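Long-range contacts in CRISPR-associated endonuclease Cas1 (Thermotoga maritima, PDB 4XTK), which probably acts as a metal-dependent endonuclease on double-stranded DNA in the CRISPR adaptive immune system, working as a homodimer that associates with Cas2: residues K46-V51 against H69-E74; I217-E222 against N231-E236; R65-F70 against F81-Y86. All coordinates share one frame; numbering follows the deposited sequence.

Contact 1: K46-V51 against H69-E74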
loop_
_atom_site.group_PDB
_atom_site.type_symbol
_atom_site.label_atom_id
_atom_site.label_comp_id
_atom_site.label_asym_id
_atom_site.label_seq_id
_atom_site.Cartn_x
_atom_site.Cartn_y
_atom_site.Cartn_z
ATOM N N LYS E 46 4.384 13.876 3.526
ATOM C CA LYS E 46 3.421 13.300 4.464
ATOM C C LYS E 46 2.530 14.377 5.100
ATOM O O LYS E 46 3.005 15.224 5.859
ATOM C CB LYS E 46 4.147 12.517 5.559
ATOM C CG LYS E 46 4.943 11.309 5.073
ATOM C CD LYS E 46 5.792 10.764 6.215
ATOM C CE LYS E 46 6.775 9.682 5.784
ATOM N NZ LYS E 46 6.310 8.897 4.608
ATOM N N VAL E 47 1.235 14.316 4.806
ATOM C CA VAL E 47 0.276 15.328 5.240
ATOM C C VAL E 47 -0.548 14.896 6.451
ATOM O O VAL E 47 -1.371 13.988 6.357
ATOM C CB VAL E 47 -0.696 15.678 4.101
ATOM C CG1 VAL E 47 -1.761 16.650 4.588
ATOM C CG2 VAL E 47 0.060 16.246 2.930
ATOM N N PHE E 48 -0.301 15.514 7.598
ATOM C CA PHE E 48 -1.118 15.264 8.781
ATOM C C PHE E 48 -2.220 16.298 9.039
ATOM O O PHE E 48 -3.102 16.088 9.878
ATOM C CB PHE E 48 -0.216 15.167 10.003
ATOM C CG PHE E 48 0.725 14.008 9.956
ATOM C CD1 PHE E 48 1.931 14.108 9.296
ATOM C CD2 PHE E 48 0.396 12.814 10.565
ATOM C CE1 PHE E 48 2.796 13.049 9.253
ATOM C CE2 PHE E 48 1.259 11.746 10.525
ATOM C CZ PHE E 48 2.462 11.865 9.866
ATOM N N GLY E 49 -2.176 17.410 8.318
ATOM C CA GLY E 49 -3.117 18.482 8.573
ATOM C C GLY E 49 -4.342 18.321 7.706
ATOM O O GLY E 49 -4.433 17.376 6.929
ATOM N N GLU E 50 -5.290 19.241 7.834
ATOM C CA GLU E 50 -6.412 19.269 6.913
ATOM C C GLU E 50 -6.027 20.165 5.741
ATOM O O GLU E 50 -5.858 21.369 5.900
ATOM C CB GLU E 50 -7.682 19.770 7.607
ATOM C CG GLU E 50 -8.192 18.852 8.712
ATOM C CD GLU E 50 -8.683 17.506 8.188
ATOM O OE1 GLU E 50 -9.039 17.418 6.993
ATOM O OE2 GLU E 50 -8.714 16.534 8.975
ATOM N N VAL E 51 -5.881 19.572 4.561
ATOM C CA VAL E 51 -5.412 20.326 3.406
ATOM C C VAL E 51 -6.401 20.331 2.249
ATOM O O VAL E 51 -7.147 19.376 2.043
ATOM C CB VAL E 51 -4.061 19.784 2.881
ATOM C CG1 VAL E 51 -2.973 19.961 3.925
ATOM C CG2 VAL E 51 -4.188 18.329 2.462
ATOM N N HIS E 69 1.672 11.239 0.882
ATOM C CA HIS E 69 0.978 10.342 1.803
ATOM C C HIS E 69 0.037 11.119 2.720
ATOM O O HIS E 69 0.380 12.198 3.206
ATOM C CB HIS E 69 1.975 9.552 2.654
ATOM C CG HIS E 69 3.037 8.856 1.863
ATOM N ND1 HIS E 69 2.779 7.743 1.092
ATOM C CD2 HIS E 69 4.362 9.100 1.743
ATOM C CE1 HIS E 69 3.900 7.340 0.517
ATOM N NE2 HIS E 69 4.875 8.144 0.898
ATOM N N PHE E 70 -1.142 10.561 2.969
ATOM C CA PHE E 70 -2.140 11.232 3.791
ATOM C C PHE E 70 -2.396 10.488 5.105
ATOM O O PHE E 70 -2.524 9.262 5.125
ATOM C CB PHE E 70 -3.448 11.394 3.004
ATOM C CG PHE E 70 -3.328 12.303 1.814
ATOM C CD1 PHE E 70 -3.493 13.671 1.954
ATOM C CD2 PHE E 70 -3.040 11.793 0.557
ATOM C CE1 PHE E 70 -3.381 14.509 0.861
ATOM C CE2 PHE E 70 -2.927 12.628 -0.538
ATOM C CZ PHE E 70 -3.096 13.985 -0.387
ATOM N N PHE E 71 -2.468 11.245 6.197
ATOM C CA PHE E 71 -2.754 10.693 7.520
ATOM C C PHE E 71 -3.874 11.483 8.203
ATOM O O PHE E 71 -4.024 12.681 7.976
ATOM C CB PHE E 71 -1.496 10.701 8.393
ATOM C CG PHE E 71 -0.344 9.941 7.802
ATOM C CD1 PHE E 71 0.502 10.542 6.882
ATOM C CD2 PHE E 71 -0.101 8.627 8.170
ATOM C CE1 PHE E 71 1.559 9.844 6.333
ATOM C CE2 PHE E 71 0.955 7.925 7.628
ATOM C CZ PHE E 71 1.788 8.534 6.710
ATOM N N ASN E 72 -4.660 10.813 9.035
ATOM C CA ASN E 72 -5.778 11.471 9.693
ATOM C C ASN E 72 -5.369 12.151 11.003
ATOM O O ASN E 72 -4.179 12.287 11.297
ATOM C CB ASN E 72 -6.922 10.476 9.940
ATOM C CG ASN E 72 -6.573 9.388 10.956
ATOM O OD1 ASN E 72 -5.626 9.507 11.738
ATOM N ND2 ASN E 72 -7.367 8.322 10.957
ATOM N N ARG E 73 -6.374 12.577 11.769
ATOM C CA ARG E 73 -6.180 13.255 13.047
ATOM C C ARG E 73 -5.195 12.517 13.952
ATOM O O ARG E 73 -4.149 13.059 14.306
ATOM C CB ARG E 73 -7.524 13.428 13.765
ATOM N N GLU E 74 -5.528 11.283 14.322
ATOM C CA GLU E 74 -4.674 10.492 15.209
ATOM C C GLU E 74 -3.369 10.035 14.550
ATOM O O GLU E 74 -2.520 9.431 15.206
ATOM C CB GLU E 74 -5.427 9.268 15.733
ATOM C CG GLU E 74 -6.579 9.583 16.675
ATOM C CD GLU E 74 -7.878 9.836 15.940
ATOM O OE1 GLU E 74 -7.865 9.845 14.691
ATOM O OE2 GLU E 74 -8.915 10.018 16.611
#
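Phe71 and Phe48 lie side by side and point the same way, forming an offset (parallel-displaced) stack where two parallel strands come to their ends. The ring planes are only 11° apart and the centroids 4.6 Å, with the overlap displaced toward the rims: Phe48 CZ sits over one face of Phe71, while Phe48 CE2 reaches back to Phe71 CG at 3.6 Å. Both first torsions have the same setting, CG anti to the carbonyl carbon (chi1 -64° in Phe48, -58° in Phe71), which carries the two rings off their backbones in a common direction and makes the near-parallel overlap possible. Lys46 extends the layer on the same side. Its CB approaches Phe71 CE1 at 3.8 Å, and its chain runs alongside His69, bending at chi4 to bring NZ 3.5 Å from His69 CD2; the ammonium group itself is salt-bridged to Asp44, and His69 ND1 bonds to Thr80. On the other face of the sheet Val47 CB meets Phe70 CD1 at 4.1 Å. Beneath these side chains the backbone alternates in the parallel manner, Val47 giving its N-H to His69 O (2.8 Å from Val47 N) and taking one at its own carbonyl from Phe71 N (3.0 Å from Val47 O). Lys55 of the second subunit bonds to the carbonyls of Gly49 and Phe71, placing this sheet end against the dimer interface. Strand 42-47 lies between strand 9-13, which pairs with Lys46 and supplies Phe14 just past its end to stack on Phe48, and strand 68-71, beyond which lies 77-83.

Contact 2: I217-E222 against N231-E236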
loop_
_atom_site.group_PDB
_atom_site.type_symbol
_atom_site.label_atom_id
_atom_site.label_comp_id
_atom_site.label_asym_id
_atom_site.label_seq_id
_atom_site.Cartn_x
_atom_site.Cartn_y
_atom_site.Cartn_z
ATOM N N ILE E 217 4.910 -8.336 7.373
ATOM C CA ILE E 217 5.947 -9.328 7.608
ATOM C C ILE E 217 6.641 -9.092 8.940
ATOM O O ILE E 217 7.323 -8.093 9.110
ATOM C CB ILE E 217 7.003 -9.333 6.476
ATOM C CG1 ILE E 217 6.350 -9.687 5.140
ATOM C CG2 ILE E 217 8.115 -10.304 6.791
ATOM C CD1 ILE E 217 7.303 -9.651 3.974
ATOM N N GLY E 218 6.451 -10.015 9.880
ATOM C CA GLY E 218 7.163 -10.004 11.148
ATOM C C GLY E 218 8.250 -11.072 11.243
ATOM O O GLY E 218 8.486 -11.815 10.292
ATOM N N TYR E 219 8.906 -11.157 12.399
ATOM C CA TYR E 219 10.084 -12.005 12.566
ATOM C C TYR E 219 9.985 -12.913 13.786
ATOM O O TYR E 219 10.065 -14.143 13.656
ATOM C CB TYR E 219 11.340 -11.133 12.609
ATOM C CG TYR E 219 11.505 -10.431 11.287
ATOM C CD1 TYR E 219 11.986 -11.118 10.178
ATOM C CD2 TYR E 219 11.103 -9.111 11.121
ATOM C CE1 TYR E 219 12.103 -10.500 8.948
ATOM C CE2 TYR E 219 11.220 -8.482 9.897
ATOM C CZ TYR E 219 11.720 -9.181 8.814
ATOM O OH TYR E 219 11.833 -8.560 7.598
ATOM N N LEU E 220 9.859 -12.317 14.968
ATOM C CA LEU E 220 9.586 -13.092 16.174
ATOM C C LEU E 220 8.251 -13.827 16.033
ATOM O O LEU E 220 8.152 -15.023 16.311
ATOM C CB LEU E 220 9.577 -12.196 17.416
ATOM C CG LEU E 220 9.387 -12.975 18.723
ATOM C CD1 LEU E 220 10.463 -14.044 18.859
ATOM C CD2 LEU E 220 9.336 -12.062 19.954
ATOM N N HIS E 221 7.226 -13.103 15.598
ATOM C CA HIS E 221 5.949 -13.718 15.254
ATOM C C HIS E 221 6.016 -14.336 13.867
ATOM O O HIS E 221 6.648 -13.793 12.960
ATOM C CB HIS E 221 4.817 -12.694 15.321
ATOM C CG HIS E 221 4.571 -12.166 16.696
ATOM N ND1 HIS E 221 5.411 -11.265 17.310
ATOM C CD2 HIS E 221 3.591 -12.438 17.597
ATOM C CE1 HIS E 221 4.956 -10.988 18.520
ATOM N NE2 HIS E 221 3.855 -11.695 18.716
ATOM N N GLU E 222 5.368 -15.482 13.709
ATOM C CA GLU E 222 5.295 -16.132 12.412
ATOM C C GLU E 222 4.547 -15.236 11.425
ATOM O O GLU E 222 3.514 -14.663 11.764
ATOM C CB GLU E 222 4.606 -17.495 12.538
ATOM C CG GLU E 222 4.803 -18.407 11.340
ATOM C CD GLU E 222 3.897 -19.629 11.371
ATOM O OE1 GLU E 222 2.910 -19.656 10.607
ATOM O OE2 GLU E 222 4.172 -20.562 12.155
ATOM N N ASN E 231 4.219 -5.178 13.727
ATOM C CA ASN E 231 3.814 -4.299 14.827
ATOM C C ASN E 231 3.793 -5.056 16.152
ATOM O O ASN E 231 4.160 -4.508 17.195
ATOM C CB ASN E 231 2.448 -3.672 14.559
ATOM C CG ASN E 231 1.361 -4.702 14.443
ATOM O OD1 ASN E 231 1.585 -5.784 13.899
ATOM N ND2 ASN E 231 0.178 -4.385 14.955
ATOM N N LEU E 232 3.374 -6.318 16.103
ATOM C CA LEU E 232 3.412 -7.169 17.287
ATOM C C LEU E 232 4.849 -7.368 17.792
ATOM O O LEU E 232 5.112 -7.291 18.990
ATOM C CB LEU E 232 2.768 -8.517 16.988
ATOM C CG LEU E 232 1.319 -8.491 16.506
ATOM C CD1 LEU E 232 0.808 -9.921 16.349
ATOM C CD2 LEU E 232 0.429 -7.688 17.457
ATOM N N ASP E 233 5.775 -7.614 16.869
ATOM C CA ASP E 233 7.188 -7.765 17.206
ATOM C C ASP E 233 7.741 -6.553 17.967
ATOM O O ASP E 233 8.289 -6.682 19.066
ATOM C CB ASP E 233 8.010 -7.987 15.935
ATOM C CG ASP E 233 8.019 -9.432 15.483
ATOM O OD1 ASP E 233 7.200 -10.230 15.986
ATOM O OD2 ASP E 233 8.848 -9.764 14.611
ATOM N N ILE E 234 7.590 -5.374 17.373
ATOM C CA ILE E 234 8.148 -4.155 17.946
ATOM C C ILE E 234 7.470 -3.785 19.276
ATOM O O ILE E 234 8.139 -3.365 20.224
ATOM C CB ILE E 234 8.041 -2.985 16.934
ATOM C CG1 ILE E 234 8.791 -3.342 15.651
ATOM C CG2 ILE E 234 8.616 -1.702 17.508
ATOM C CD1 ILE E 234 10.278 -3.590 15.866
ATOM N N ALA E 235 6.153 -3.973 19.355
ATOM C CA ALA E 235 5.401 -3.686 20.579
ATOM C C ALA E 235 5.936 -4.436 21.804
ATOM O O ALA E 235 5.747 -3.992 22.935
ATOM C CB ALA E 235 3.930 -4.014 20.381
ATOM N N GLU E 236 6.598 -5.567 21.581
ATOM C CA GLU E 236 7.134 -6.358 22.687
ATOM C C GLU E 236 8.137 -5.561 23.521
ATOM O O GLU E 236 8.302 -5.808 24.713
ATOM C CB GLU E 236 7.792 -7.643 22.171
ATOM C CG GLU E 236 6.867 -8.586 21.405
ATOM C CD GLU E 236 5.874 -9.338 22.290
ATOM O OE1 GLU E 236 5.655 -8.928 23.449
ATOM O OE2 GLU E 236 5.308 -10.352 21.815
#
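Three successive backbone N-H groups of the irregular segment 217-222, those of Tyr219, Leu220 and His221, converge on one carboxylate carried by helix 230-252, with Leu220 and Asp233 the nearest pair of CA atoms at 5.9 Å. The motif is a His-carboxylate hydrogen bond whose carboxylate also accepts these three main-chain N-H groups, set in the helical part of Cas1 where His221 and Glu236 probably bind manganese together with Glu155, as in related Cas1 proteins. Asp233 OD2 takes two amides from opposite faces of its plane: Tyr219 N at 2.6 Å and Leu220 N at 2.8 Å, the latter bond bent to 136° at the hydrogen. The other oxygen, OD1, receives His221 N through its syn lone pair and also the imidazole. Four bonds therefore grip this buried carboxylate and fix its rotation. With CG anti to its carbonyl carbon (chi1 -65°), the His221 ring is carried to the side of its own backbone N, and both donors of the residue can reach the same oxygen. Leu232 crosses the ring at about a right angle, its CB centred over one face in a CH-pi contact, 3.7 Å from the centroid. The Glu236 and His221 side chains approach each other from opposite directions, the carboxylate plane 15° from that of the ring, and Glu236 OE2 comes to the imidazole edge, 3.4 Å from His221 CE1; its OE1 is salt-bridged to Arg159. Met152 of helix 148-166 packs against both Leu220 and His221. Asp233 would then be a second-shell residue, probably orienting His221 through the bond from His221 ND1 to Asp233 OD1, 2.5 Å.

Contact 3: R65-F70 against F81-Y86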
loop_
_atom_site.group_PDB
_atom_site.type_symbol
_atom_site.label_atom_id
_atom_site.label_comp_id
_atom_site.label_asym_id
_atom_site.label_seq_id
_atom_site.Cartn_x
_atom_site.Cartn_y
_atom_site.Cartn_z
ATOM N N ARG E 65 7.585 13.591 -9.742
ATOM C CA ARG E 65 7.669 12.195 -9.334
ATOM C C ARG E 65 7.710 12.076 -7.807
ATOM O O ARG E 65 8.418 11.237 -7.244
ATOM C CB ARG E 65 8.881 11.536 -9.994
ATOM C CG ARG E 65 8.776 11.572 -11.520
ATOM C CD ARG E 65 10.006 11.051 -12.252
ATOM N NE ARG E 65 9.751 11.014 -13.692
ATOM C CZ ARG E 65 10.616 10.586 -14.608
ATOM N NH1 ARG E 65 11.813 10.147 -14.249
ATOM N NH2 ARG E 65 10.280 10.598 -15.891
ATOM N N ILE E 66 6.921 12.928 -7.157
ATOM C CA ILE E 66 6.818 12.979 -5.704
ATOM C C ILE E 66 5.458 12.503 -5.224
ATOM O O ILE E 66 4.450 13.178 -5.444
ATOM C CB ILE E 66 7.032 14.408 -5.174
ATOM C CG1 ILE E 66 8.429 14.916 -5.532
ATOM C CG2 ILE E 66 6.773 14.466 -3.679
ATOM C CD1 ILE E 66 8.641 16.372 -5.211
ATOM N N PRO E 67 5.418 11.346 -4.551
ATOM C CA PRO E 67 4.143 10.903 -3.995
ATOM C C PRO E 67 3.819 11.665 -2.726
ATOM O O PRO E 67 4.716 12.206 -2.070
ATOM C CB PRO E 67 4.374 9.415 -3.714
ATOM C CG PRO E 67 5.858 9.223 -3.720
ATOM C CD PRO E 67 6.529 10.516 -4.078
ATOM N N ILE E 68 2.539 11.725 -2.394
ATOM C CA ILE E 68 2.113 12.408 -1.185
ATOM C C ILE E 68 1.251 11.457 -0.363
ATOM O O ILE E 68 0.262 10.903 -0.855
ATOM C CB ILE E 68 1.367 13.729 -1.516
ATOM C CG1 ILE E 68 0.822 14.392 -0.255
ATOM C CG2 ILE E 68 0.242 13.509 -2.519
ATOM C CD1 ILE E 68 0.315 15.786 -0.523
ATOM N N HIS E 69 1.672 11.239 0.882
ATOM C CA HIS E 69 0.978 10.342 1.803
ATOM C C HIS E 69 0.037 11.119 2.720
ATOM O O HIS E 69 0.380 12.198 3.206
ATOM C CB HIS E 69 1.975 9.552 2.654
ATOM C CG HIS E 69 3.037 8.856 1.863
ATOM N ND1 HIS E 69 2.779 7.743 1.092
ATOM C CD2 HIS E 69 4.362 9.100 1.743
ATOM C CE1 HIS E 69 3.900 7.340 0.517
ATOM N NE2 HIS E 69 4.875 8.144 0.898
ATOM N N PHE E 70 -1.142 10.561 2.969
ATOM C CA PHE E 70 -2.140 11.232 3.791
ATOM C C PHE E 70 -2.396 10.488 5.105
ATOM O O PHE E 70 -2.524 9.262 5.125
ATOM C CB PHE E 70 -3.448 11.394 3.004
ATOM C CG PHE E 70 -3.328 12.303 1.814
ATOM C CD1 PHE E 70 -3.493 13.671 1.954
ATOM C CD2 PHE E 70 -3.040 11.793 0.557
ATOM C CE1 PHE E 70 -3.381 14.509 0.861
ATOM C CE2 PHE E 70 -2.927 12.628 -0.538
ATOM C CZ PHE E 70 -3.096 13.985 -0.387
ATOM N N PHE E 81 -1.235 9.300 -2.673
ATOM C CA PHE E 81 -1.309 9.621 -4.091
ATOM C C PHE E 81 0.008 9.222 -4.744
ATOM O O PHE E 81 1.052 9.825 -4.490
ATOM C CB PHE E 81 -1.587 11.109 -4.317
ATOM C CG PHE E 81 -1.382 11.549 -5.738
ATOM C CD1 PHE E 81 -2.364 11.336 -6.693
ATOM C CD2 PHE E 81 -0.196 12.158 -6.126
ATOM C CE1 PHE E 81 -2.169 11.728 -8.006
ATOM C CE2 PHE E 81 0.007 12.549 -7.435
ATOM C CZ PHE E 81 -0.981 12.337 -8.376
ATOM N N TYR E 82 -0.043 8.193 -5.578
ATOM C CA TYR E 82 1.143 7.747 -6.294
ATOM C C TYR E 82 1.127 8.300 -7.708
ATOM O O TYR E 82 0.176 8.065 -8.454
ATOM C CB TYR E 82 1.225 6.217 -6.341
ATOM C CG TYR E 82 1.545 5.539 -5.026
ATOM C CD1 TYR E 82 2.857 5.433 -4.571
ATOM C CD2 TYR E 82 0.536 4.976 -4.252
ATOM C CE1 TYR E 82 3.149 4.799 -3.372
ATOM C CE2 TYR E 82 0.821 4.333 -3.060
ATOM C CZ TYR E 82 2.125 4.252 -2.620
ATOM O OH TYR E 82 2.396 3.617 -1.428
ATOM N N PRO E 83 2.178 9.043 -8.083
ATOM C CA PRO E 83 2.295 9.484 -9.476
ATOM C C PRO E 83 2.493 8.272 -10.370
ATOM O O PRO E 83 2.863 7.210 -9.862
ATOM C CB PRO E 83 3.540 10.379 -9.471
ATOM C CG PRO E 83 3.794 10.698 -8.027
ATOM C CD PRO E 83 3.302 9.510 -7.259
ATOM N N ARG E 84 2.238 8.428 -11.663
ATOM C CA ARG E 84 2.469 7.369 -12.634
ATOM C C ARG E 84 3.845 6.754 -12.404
ATOM O O ARG E 84 3.952 5.561 -12.139
ATOM C CB ARG E 84 2.327 7.909 -14.057
ATOM C CG ARG E 84 2.544 6.883 -15.144
ATOM C CD ARG E 84 2.285 7.515 -16.495
ATOM N NE ARG E 84 2.896 6.789 -17.601
ATOM C CZ ARG E 84 4.191 6.836 -17.895
ATOM N NH1 ARG E 84 5.012 7.568 -17.153
ATOM N NH2 ARG E 84 4.668 6.146 -18.926
ATOM N N GLU E 85 4.897 7.554 -12.521
ATOM C CA GLU E 85 6.192 7.133 -12.006
ATOM C C GLU E 85 6.637 8.080 -10.891
ATOM O O GLU E 85 6.390 9.280 -10.943
ATOM C CB GLU E 85 7.254 7.062 -13.115
ATOM C CG GLU E 85 8.681 6.929 -12.562
ATOM C CD GLU E 85 9.675 6.317 -13.536
ATOM O OE1 GLU E 85 9.259 5.856 -14.621
ATOM O OE2 GLU E 85 10.878 6.279 -13.197
ATOM N N TYR E 86 7.278 7.528 -9.870
ATOM C CA TYR E 86 7.751 8.335 -8.756
ATOM C C TYR E 86 9.177 7.953 -8.377
ATOM O O TYR E 86 9.667 6.900 -8.775
ATOM C CB TYR E 86 6.806 8.192 -7.557
ATOM C CG TYR E 86 6.390 6.767 -7.264
ATOM C CD1 TYR E 86 7.156 5.953 -6.441
ATOM C CD2 TYR E 86 5.228 6.234 -7.812
ATOM C CE1 TYR E 86 6.780 4.654 -6.168
ATOM C CE2 TYR E 86 4.843 4.934 -7.543
ATOM C CZ TYR E 86 5.625 4.147 -6.724
ATOM O OH TYR E 86 5.254 2.848 -6.451
#
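Ile68 and Phe81 face each other as an antiparallel hydrogen-bonded pair in the beta hairpin of strands 68-71 and 77-83, and their side chains meet through a methyl branch. CG1 of Ile68 is anti to the backbone N (chi1 175°), which puts CG2 between that N and the carbonyl carbon; from there CG2 presses on Phe81 CB at 3.5 Å and reaches along to Phe81 CD2 at 3.9 Å. The Phe81 ring, likewise directed anti to its own N, crosses Ile68 at a slant. Phe70 adds the edge of its ring, CE2 lying 4.3 Å from Phe81 CB. Two main-chain bonds close the pair, Phe81 N to Ile68 O at 2.8 Å and the longer Ile68 N to Phe81 O at 3.2 Å. Beyond it, prolines continue the contact without amide hydrogens: Pro67 CB packs on Pro83 CD at 3.7 Å, and Pro67 CG approaches Tyr86 CB. Tyr86 has the less common first torsion, chi1 45°, which turns its ring so that one face lies over Tyr82 CD1. Arg65, with positive phi, ends helix 55-63 in a Schellman motif; its extended chain slants across Glu85, CG resting 3.4 Å from Glu85 O. The guanidinium lies with one face toward the Glu85 side chain; the opposite charges are near each other but beyond salt-bridge distance (Arg65 NH1 to Glu85 OE2 4.1 Å), and no N-H points at the carboxylate. Helix 55-63 backs the hairpin, Leu61 touching Ile66 and Ile68 and Leu58 touching Phe81, while strand 42-47 flanks 68-71. Along residues 81-83 an antiparallel strand of the second subunit pairs on, carrying the sheet across the dimer interface.

Overall arrangement
Followed from the N terminus, the chain first closes contact 1, where strand 68-71 returns beside strand 42-47 after strand 51-54 and helix 55-63. Contact 3 begins before that closure is complete: its first segment, 65-70, shares His69 and Phe70 with contact 1, and the hairpin then turns back to 81-86. The two loops overlap through this shared strand, and Val47 CG2 touches Ile68 CD1 at 3.5 Å. Both contacts build one sheet and reach the second subunit. Contact 2 follows in series, a short loop closed within the helical region, its centre about 26 Å from that of contact 1 and 29 Å from that of contact 3.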